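PDB 3DCZ: putative RnfG subunit of electron transport complex from Thermotoga maritima, which probably binds FMN and passes electrons within a membrane-bound complex that couples electron transfer to ion translocation across the membrane. Local coordinates for residues 30-35 / 101-106. Sequence-based numbering, arbitrary orientation.
Sequences FVLKDP and VACFIK
The carbonyl oxygen of V31 lies against the methylene of C103, which approaches it from the side, with V31 O 3.1 Å from C103 CB and 3.6 Å from C103 SG. The same oxygen takes a hydrogen bond from the side-chain amide of N114, on strand 110-120, and that ND2 also reaches K33 O, so one amide group ties two carbonyls of segment 30-35. C103 SG stands anti to its own backbone N (chi1 172°), which carries the sulfur past V31 O to the L32 side chain, where L32 CD2 touches it at 3.9 Å. The V31 side chain itself points toward the strand. Its CB sits 3.7 Å from C103 CB, and the two methyls part from there: CG2 packs against V101 CG1 at 4.0 Å, the valines crossing at about a right angle, while CG1 rests 3.8 Å from V101 O. In the fold, the last turn of helix 22-31 and the chain that follows lie on one face of a five-stranded antiparallel sheet, over strand 98-107, next to the edge strand 110-120. V101 and C103 turn their side chains to it; A102 and F104, pointing away, pack on helix 188-206 across the sheet, so strand 98-107 is covered on both faces. V86 of the neighbouring strand 83-90 touches both V31 and V101, continuing the apolar patch onto the next strand. The chain turns here, K33 N bonding back to F30 O at 3.0 Å, and a backbone bond pairs L32 with L41.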
loop_
_atom_site.group_PDB
_atom_site.type_symbol
_atom_site.label_atom_id
_atom_site.label_comp_id
_atom_site.label_asym_id
_atom_site.label_seq_id
_atom_site.Cartn_x
_atom_site.Cartn_y
_atom_site.Cartn_z
ATOM N N PHE A 30 10.739 -2.215 1.360
ATOM C CA PHE A 30 10.482 -0.790 1.568
ATOM C C PHE A 30 9.194 -0.541 2.352
ATOM O O PHE A 30 9.179 0.252 3.317
ATOM C CB PHE A 30 10.389 -0.038 0.246
ATOM C CG PHE A 30 10.057 1.405 0.440
ATOM C CD1 PHE A 30 11.042 2.317 0.755
ATOM C CD2 PHE A 30 8.746 1.859 0.339
ATOM C CE1 PHE A 30 10.742 3.614 0.960
ATOM C CE2 PHE A 30 8.419 3.152 0.598
ATOM C CZ PHE A 30 9.442 4.064 0.872
ATOM N N VAL A 31 8.119 -1.256 1.983
ATOM C CA VAL A 31 6.813 -0.986 2.600
ATOM C C VAL A 31 6.718 -1.514 4.029
ATOM O O VAL A 31 5.764 -1.203 4.778
ATOM C CB VAL A 31 5.626 -1.478 1.717
ATOM C CG1 VAL A 31 5.633 -0.698 0.344
ATOM C CG2 VAL A 31 5.662 -2.959 1.515
ATOM N N LEU A 32 7.721 -2.311 4.403
ATOM C CA LEU A 32 7.871 -2.815 5.768
ATOM C C LEU A 32 8.826 -1.975 6.609
ATOM O O LEU A 32 9.141 -2.351 7.731
ATOM C CB LEU A 32 8.231 -4.293 5.769
ATOM C CG LEU A 32 7.079 -5.263 5.446
ATOM C CD1 LEU A 32 7.652 -6.642 5.086
ATOM C CD2 LEU A 32 6.098 -5.375 6.609
ATOM N N LYS A 33 9.204 -0.814 6.084
ATOM C CA LYS A 33 9.873 0.201 6.919
ATOM C C LYS A 33 8.821 1.161 7.454
ATOM O O LYS A 33 7.856 1.565 6.741
ATOM C CB LYS A 33 10.944 0.952 6.118
ATOM C CG LYS A 33 12.081 0.047 5.598
ATOM C CD LYS A 33 13.200 0.872 4.971
ATOM C CE LYS A 33 14.351 0.006 4.531
ATOM N NZ LYS A 33 15.367 0.804 3.777
ATOM N N ASP A 34 8.993 1.568 8.705
ATOM C CA ASP A 34 8.117 2.529 9.326
ATOM C C ASP A 34 8.297 3.889 8.659
ATOM O O ASP A 34 9.435 4.385 8.551
ATOM C CB ASP A 34 8.464 2.578 10.796
ATOM C CG ASP A 34 7.550 3.443 11.611
ATOM O OD1 ASP A 34 7.299 4.602 11.273
ATOM O OD2 ASP A 34 7.145 2.976 12.694
ATOM N N PRO A 35 7.201 4.489 8.166
ATOM C CA PRO A 35 7.354 5.737 7.414
ATOM C C PRO A 35 7.698 6.952 8.294
ATOM O O PRO A 35 8.091 8.000 7.775
ATOM C CB PRO A 35 5.989 5.921 6.749
ATOM C CG PRO A 35 5.058 5.296 7.705
ATOM C CD PRO A 35 5.775 4.095 8.249
ATOM N N VAL A 101 2.657 -1.889 -4.705
ATOM C CA VAL A 101 2.889 -2.761 -3.532
ATOM C C VAL A 101 2.536 -1.908 -2.317
ATOM O O VAL A 101 2.847 -0.712 -2.279
ATOM C CB VAL A 101 4.386 -3.230 -3.452
ATOM C CG1 VAL A 101 4.608 -4.074 -2.206
ATOM C CG2 VAL A 101 4.744 -3.997 -4.773
ATOM N N ALA A 102 1.856 -2.478 -1.351
ATOM C CA ALA A 102 1.451 -1.733 -0.165
ATOM C C ALA A 102 1.445 -2.617 1.056
ATOM O O ALA A 102 1.219 -3.811 0.948
ATOM C CB ALA A 102 0.090 -1.073 -0.359
ATOM N N CYS A 103 1.680 -2.000 2.205
ATOM C CA CYS A 103 1.678 -2.663 3.496
ATOM C C CYS A 103 0.585 -2.020 4.356
ATOM O O CYS A 103 0.530 -0.801 4.535
ATOM C CB CYS A 103 3.032 -2.491 4.226
ATOM S SG CYS A 103 2.966 -3.108 5.933
ATOM N N PHE A 104 -0.300 -2.874 4.872
ATOM C CA PHE A 104 -1.361 -2.490 5.778
ATOM C C PHE A 104 -1.078 -3.165 7.111
ATOM O O PHE A 104 -0.676 -4.316 7.163
ATOM C CB PHE A 104 -2.730 -2.964 5.275
ATOM C CG PHE A 104 -3.159 -2.306 4.003
ATOM C CD1 PHE A 104 -2.738 -2.775 2.754
ATOM C CD2 PHE A 104 -4.018 -1.220 4.039
ATOM C CE1 PHE A 104 -3.108 -2.121 1.571
ATOM C CE2 PHE A 104 -4.440 -0.601 2.831
ATOM C CZ PHE A 104 -3.965 -1.063 1.598
ATOM N N ILE A 105 -1.335 -2.454 8.180
ATOM C CA ILE A 105 -1.142 -2.986 9.519
ATOM C C ILE A 105 -2.476 -3.023 10.239
ATOM O O ILE A 105 -3.211 -2.039 10.297
ATOM C CB ILE A 105 -0.099 -2.178 10.295
ATOM C CG1 ILE A 105 1.252 -2.314 9.568
ATOM C CG2 ILE A 105 -0.006 -2.641 11.768
ATOM C CD1 ILE A 105 2.320 -1.346 10.014
ATOM N N LYS A 106 -2.753 -4.169 10.850
ATOM C CA LYS A 106 -4.009 -4.392 11.519
ATOM C C LYS A 106 -4.066 -3.578 12.783
ATOM O O LYS A 106 -3.152 -3.591 13.620
ATOM C CB LYS A 106 -4.211 -5.879 11.855
ATOM C CG LYS A 106 -5.550 -6.186 12.489
ATOM C CD LYS A 106 -6.685 -6.187 11.472
ATOM C CE LYS A 106 -8.050 -6.155 12.190
ATOM N NZ LYS A 106 -9.047 -5.261 11.538
#